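Long-range contact in ribosome maturation protein SDO1 homolog (Methanothermobacter thermautotrophicus, PDB 2WBM), which probably takes part in ribosome maturation and binds RNA, as an archaeal homologue of the Shwachman-Bodian-Diamond syndrome protein: residues D119-E131 against P140-E152. Numbering follows the deposited sequence.
Sequences DKRLKIINKIARE and PHPPKRIEKAMEE
I125 is the knob of a knobs-into-holes contact, set among P143, I146, E147 and M150 of the facing helix. Its CG1 meets M150 SD at 3.5 Å, its CD1 lies on the CB and CG of E147, and its CG2, anti to the backbone N (the CG1 torsion chi1 is -70°), reaches P143 CB at 3.9 Å. One turn on, A129 CB packs against P143 CG, also at 3.9 Å; here the backbones come closest, with 5.3 Å between the CA atoms of A129 and P143. I146 CD1 crosses to I128 CG2 at 3.8 Å. A salt bridge closes the R121 end in one of the two modelled conformers of R121: there NH1 of R121 gives E147 OE2 a nearly straight 2.8 Å hydrogen bond on the anti lone pair, guanidinium and carboxylate almost coplanar, water 1 also links R121 NH2, weakly, to E147 OE2, and E118 holds R121 NE. At the other end water 2 joins A129 O to H141 N. The axes of 119-131 and 143-152 approach to 8.8 Å at 119°, within the family's domain II; helix 163-174 packs on I124 and I128, and F182 of strand 181-191 also touches I128.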
loop_
_atom_site.group_PDB
_atom_site.type_symbol
_atom_site.label_atom_id
_atom_site.label_comp_id
_atom_site.label_asym_id
_atom_site.label_seq_id
_atom_site.Cartn_x
_atom_site.Cartn_y
_atom_site.Cartn_z
ATOM N N ASP A 119 3.941 -9.586 -5.333
ATOM C CA ASP A 119 3.621 -8.174 -5.505
ATOM C C ASP A 119 3.631 -7.446 -4.157
ATOM O O ASP A 119 4.260 -6.379 -4.028
ATOM C CB ASP A 119 2.264 -8.006 -6.192
ATOM C CG ASP A 119 1.872 -6.534 -6.372
ATOM O OD1 ASP A 119 2.496 -5.834 -7.207
ATOM O OD2 ASP A 119 0.940 -6.079 -5.667
ATOM N N LYS A 120 2.942 -8.015 -3.166
ATOM C CA LYS A 120 2.868 -7.390 -1.853
ATOM C C LYS A 120 4.199 -7.418 -1.120
ATOM O O LYS A 120 4.548 -6.444 -0.458
ATOM C CB LYS A 120 1.731 -7.973 -1.013
ATOM C CG LYS A 120 0.372 -7.574 -1.600
ATOM C CD LYS A 120 -0.766 -7.831 -0.679
ATOM C CE LYS A 120 -2.069 -7.248 -1.245
ATOM N NZ LYS A 120 -2.579 -8.048 -2.408
ATOM N N ARG A 121 4.953 -8.510 -1.264
ATOM C CA ARG A 121 6.284 -8.626 -0.653
ATOM C C ARG A 121 7.160 -7.444 -1.073
ATOM O O ARG A 121 7.769 -6.768 -0.237
ATOM C CB ARG A 121 6.943 -9.953 -1.058
ATOM C CG ARG A 121 8.281 -10.243 -0.388
ATOM C CD ARG A 121 8.921 -11.525 -0.932
ATOM N NE ARG A 121 9.531 -11.311 -2.241
ATOM C CZ ARG A 121 10.761 -10.842 -2.431
ATOM N NH1 ARG A 121 11.539 -10.557 -1.395
ATOM N NH2 ARG A 121 11.218 -10.673 -3.662
ATOM N N LEU A 122 7.218 -7.188 -2.379
ATOM C CA LEU A 122 8.047 -6.090 -2.878
ATOM C C LEU A 122 7.547 -4.736 -2.378
ATOM O O LEU A 122 8.347 -3.889 -1.980
ATOM C CB LEU A 122 8.160 -6.112 -4.412
ATOM C CG LEU A 122 9.015 -4.979 -5.025
ATOM C CD1 LEU A 122 10.493 -5.029 -4.580
ATOM C CD2 LEU A 122 8.910 -4.935 -6.553
ATOM N N LYS A 123 6.228 -4.537 -2.383
ATOM C CA LYS A 123 5.653 -3.258 -1.941
ATOM C C LYS A 123 5.913 -3.021 -0.448
ATOM O O LYS A 123 6.208 -1.891 -0.037
ATOM C CB LYS A 123 4.156 -3.200 -2.262
ATOM C CG LYS A 123 3.891 -3.064 -3.742
ATOM C CD LYS A 123 2.420 -3.165 -4.068
ATOM C CE LYS A 123 2.196 -2.849 -5.543
ATOM N NZ LYS A 123 0.879 -3.376 -6.012
ATOM N N ILE A 124 5.838 -4.089 0.342
ATOM C CA ILE A 124 6.120 -4.009 1.783
ATOM C C ILE A 124 7.589 -3.642 2.017
ATOM O O ILE A 124 7.892 -2.759 2.831
ATOM C CB ILE A 124 5.771 -5.329 2.526
ATOM C CG1 ILE A 124 4.251 -5.529 2.618
ATOM C CG2 ILE A 124 6.373 -5.349 3.943
ATOM C CD1 ILE A 124 3.844 -7.027 2.837
ATOM N N ILE A 125 8.501 -4.318 1.312
ATOM C CA ILE A 125 9.923 -4.013 1.447
ATOM C C ILE A 125 10.149 -2.525 1.133
ATOM O O ILE A 125 10.842 -1.817 1.873
ATOM C CB ILE A 125 10.792 -4.894 0.514
ATOM C CG1 ILE A 125 10.794 -6.355 1.012
ATOM C CG2 ILE A 125 12.230 -4.327 0.374
ATOM C CD1 ILE A 125 11.338 -7.379 0.010
ATOM N N ASN A 126 9.573 -2.066 0.029
ATOM C CA ASN A 126 9.783 -0.685 -0.388
ATOM C C ASN A 126 9.204 0.338 0.577
ATOM O O ASN A 126 9.844 1.352 0.857
ATOM C CB ASN A 126 9.300 -0.453 -1.815
ATOM C CG ASN A 126 10.231 -1.075 -2.843
ATOM O OD1 ASN A 126 11.418 -1.286 -2.578
ATOM N ND2 ASN A 126 9.696 -1.381 -4.012
ATOM N N LYS A 127 8.011 0.064 1.084
ATOM C CA LYS A 127 7.342 0.988 1.996
ATOM C C LYS A 127 8.117 1.082 3.304
ATOM O O LYS A 127 8.317 2.176 3.832
ATOM C CB LYS A 127 5.881 0.564 2.249
ATOM C CG LYS A 127 5.137 1.448 3.258
ATOM C CD LYS A 127 4.954 2.869 2.748
ATOM C CE LYS A 127 3.929 3.632 3.575
ATOM N NZ LYS A 127 3.930 5.066 3.184
ATOM N N ILE A 128 8.572 -0.060 3.823
ATOM C CA ILE A 128 9.425 -0.045 5.015
ATOM C C ILE A 128 10.738 0.711 4.760
ATOM O O ILE A 128 11.128 1.554 5.574
ATOM C CB ILE A 128 9.696 -1.469 5.582
ATOM C CG1 ILE A 128 8.376 -2.106 6.037
ATOM C CG2 ILE A 128 10.722 -1.403 6.736
ATOM C CD1 ILE A 128 8.497 -3.577 6.516
ATOM N N ALA A 129 11.389 0.439 3.627
ATOM C CA ALA A 129 12.654 1.101 3.292
ATOM C C ALA A 129 12.476 2.611 3.148
ATOM O O ALA A 129 13.376 3.368 3.486
ATOM C CB ALA A 129 13.244 0.535 2.017
ATOM N N ARG A 130 11.317 3.021 2.636
ATOM C CA ARG A 130 10.981 4.435 2.451
ATOM C C ARG A 130 10.766 5.152 3.792
ATOM O O ARG A 130 11.242 6.280 3.988
ATOM C CB ARG A 130 9.730 4.510 1.573
ATOM C CG ARG A 130 9.037 5.842 1.420
ATOM C CD ARG A 130 7.753 5.579 0.603
ATOM N NE ARG A 130 8.039 4.813 -0.620
ATOM C CZ ARG A 130 7.332 3.769 -1.069
ATOM N NH1 ARG A 130 6.270 3.322 -0.409
ATOM N NH2 ARG A 130 7.698 3.155 -2.189
ATOM N N GLU A 131 10.061 4.504 4.720
ATOM C CA GLU A 131 9.637 5.195 5.942
ATOM C C GLU A 131 10.615 5.058 7.097
ATOM O O GLU A 131 10.595 5.865 8.024
ATOM C CB GLU A 131 8.246 4.726 6.386
ATOM C CG GLU A 131 7.135 4.879 5.336
ATOM C CD GLU A 131 6.748 6.330 5.042
ATOM O OE1 GLU A 131 7.032 7.247 5.854
ATOM O OE2 GLU A 131 6.139 6.555 3.981
ATOM N N PRO A 140 18.982 5.734 6.607
ATOM C CA PRO A 140 18.045 4.812 5.954
ATOM C C PRO A 140 18.553 3.375 5.933
ATOM O O PRO A 140 19.760 3.148 5.981
ATOM C CB PRO A 140 18.001 5.331 4.509
ATOM C CG PRO A 140 18.505 6.721 4.567
ATOM C CD PRO A 140 19.549 6.691 5.638
ATOM N N HIS A 141 17.631 2.419 5.876
ATOM C CA HIS A 141 17.976 1.034 5.570
ATOM C C HIS A 141 17.706 0.809 4.084
ATOM O O HIS A 141 16.601 1.081 3.612
ATOM C CB HIS A 141 17.112 0.059 6.375
ATOM C CG HIS A 141 17.431 0.008 7.837
ATOM N ND1 HIS A 141 18.612 -0.509 8.325
ATOM C CD2 HIS A 141 16.702 0.369 8.921
ATOM C CE1 HIS A 141 18.606 -0.445 9.645
ATOM N NE2 HIS A 141 17.461 0.088 10.030
ATOM N N PRO A 142 18.706 0.318 3.331
ATOM C CA PRO A 142 18.424 -0.048 1.944
ATOM C C PRO A 142 17.361 -1.161 1.879
ATOM O O PRO A 142 17.248 -1.957 2.828
ATOM C CB PRO A 142 19.773 -0.574 1.441
ATOM C CG PRO A 142 20.781 -0.009 2.370
ATOM C CD PRO A 142 20.102 0.050 3.698
ATOM N N PRO A 143 16.570 -1.207 0.784
ATOM C CA PRO A 143 15.611 -2.303 0.567
ATOM C C PRO A 143 16.196 -3.703 0.816
ATOM O O PRO A 143 15.551 -4.522 1.471
ATOM C CB PRO A 143 15.219 -2.128 -0.902
ATOM C CG PRO A 143 15.281 -0.644 -1.101
ATOM C CD PRO A 143 16.458 -0.174 -0.267
ATOM N N LYS A 144 17.408 -3.960 0.324
ATOM C CA LYS A 144 18.069 -5.260 0.522
ATOM C C LYS A 144 18.212 -5.647 2.000
ATOM O O LYS A 144 18.134 -6.824 2.342
ATOM C CB LYS A 144 19.444 -5.284 -0.150
ATOM C CG LYS A 144 19.396 -5.336 -1.667
ATOM C CD LYS A 144 20.783 -5.107 -2.265
ATOM C CE LYS A 144 20.711 -4.815 -3.760
ATOM N NZ LYS A 144 20.140 -5.952 -4.540
ATOM N N ARG A 145 18.420 -4.657 2.869
ATOM C CA ARG A 145 18.596 -4.913 4.300
ATOM C C ARG A 145 17.276 -5.304 4.956
ATOM O O ARG A 145 17.240 -6.210 5.810
ATOM C CB ARG A 145 19.197 -3.696 5.013
ATOM C CG ARG A 145 19.667 -3.974 6.438
ATOM C CD ARG A 145 20.880 -4.890 6.416
ATOM N NE ARG A 145 21.141 -5.568 7.685
ATOM C CZ ARG A 145 20.487 -6.644 8.126
ATOM N NH1 ARG A 145 19.482 -7.162 7.428
ATOM N NH2 ARG A 145 20.828 -7.190 9.288
ATOM N N ILE A 146 16.205 -4.622 4.550
ATOM C CA ILE A 146 14.856 -4.923 5.010
ATOM C C ILE A 146 14.485 -6.342 4.580
ATOM O O ILE A 146 13.948 -7.117 5.367
ATOM C CB ILE A 146 13.816 -3.915 4.446
ATOM C CG1 ILE A 146 14.118 -2.469 4.893
ATOM C CG2 ILE A 146 12.391 -4.322 4.822
ATOM C CD1 ILE A 146 14.361 -2.294 6.373
ATOM N N GLU A 147 14.767 -6.666 3.323
ATOM C CA GLU A 147 14.487 -7.994 2.787
ATOM C C GLU A 147 15.205 -9.080 3.601
ATOM O O GLU A 147 14.610 -10.110 3.935
ATOM C CB GLU A 147 14.905 -8.073 1.316
ATOM C CG GLU A 147 14.585 -9.397 0.646
ATOM C CD GLU A 147 14.989 -9.417 -0.814
ATOM O OE1 GLU A 147 16.078 -8.903 -1.145
ATOM O OE2 GLU A 147 14.219 -9.947 -1.635
ATOM N N LYS A 148 16.476 -8.841 3.917
ATOM C CA LYS A 148 17.267 -9.791 4.691
ATOM C C LYS A 148 16.688 -9.999 6.086
ATOM O O LYS A 148 16.650 -11.127 6.578
ATOM C CB LYS A 148 18.737 -9.356 4.753
ATOM C CG LYS A 148 19.576 -9.779 3.537
ATOM C CD LYS A 148 18.706 -9.962 2.287
ATOM C CE LYS A 148 19.364 -9.428 1.026
ATOM N NZ LYS A 148 18.310 -8.944 0.080
ATOM N N ALA A 149 16.231 -8.909 6.704
ATOM C CA ALA A 149 15.589 -8.953 8.022
ATOM C C ALA A 149 14.294 -9.775 8.000
ATOM O O ALA A 149 14.038 -10.557 8.910
ATOM C CB ALA A 149 15.303 -7.535 8.525
ATOM N N MET A 150 13.491 -9.591 6.958
ATOM C CA MET A 150 12.251 -10.353 6.799
ATOM C C MET A 150 12.536 -11.852 6.706
ATOM O O MET A 150 11.819 -12.672 7.303
ATOM C CB MET A 150 11.486 -9.864 5.576
ATOM C CG MET A 150 10.908 -8.473 5.759
ATOM S SD MET A 150 10.277 -7.769 4.226
ATOM C CE MET A 150 8.834 -8.809 3.943
ATOM N N GLU A 151 13.594 -12.206 5.980
ATOM C CA GLU A 151 13.997 -13.608 5.865
ATOM C C GLU A 151 14.436 -14.170 7.221
ATOM O O GLU A 151 14.002 -15.256 7.608
ATOM C CB GLU A 151 15.103 -13.780 4.822
ATOM C CG GLU A 151 14.681 -13.438 3.389
ATOM C CD GLU A 151 15.869 -13.298 2.443
ATOM O OE1 GLU A 151 17.031 -13.302 2.914
ATOM O OE2 GLU A 151 15.639 -13.181 1.221
ATOM N N GLU A 152 15.272 -13.415 7.935
ATOM C CA GLU A 152 15.746 -13.808 9.267
ATOM C C GLU A 152 14.601 -14.016 10.255
ATOM O O GLU A 152 14.641 -14.928 11.080
ATOM C CB GLU A 152 16.730 -12.776 9.822
ATOM C CG GLU A 152 18.160 -12.968 9.360
ATOM C CD GLU A 152 19.056 -11.779 9.696
ATOM O OE1 GLU A 152 18.546 -10.743 10.184
ATOM O OE2 GLU A 152 20.276 -11.879 9.455
HETATM O O HOH W 1 13.059 -8.275 -3.763
HETATM O O HOH W 2 15.016 2.891 5.609
#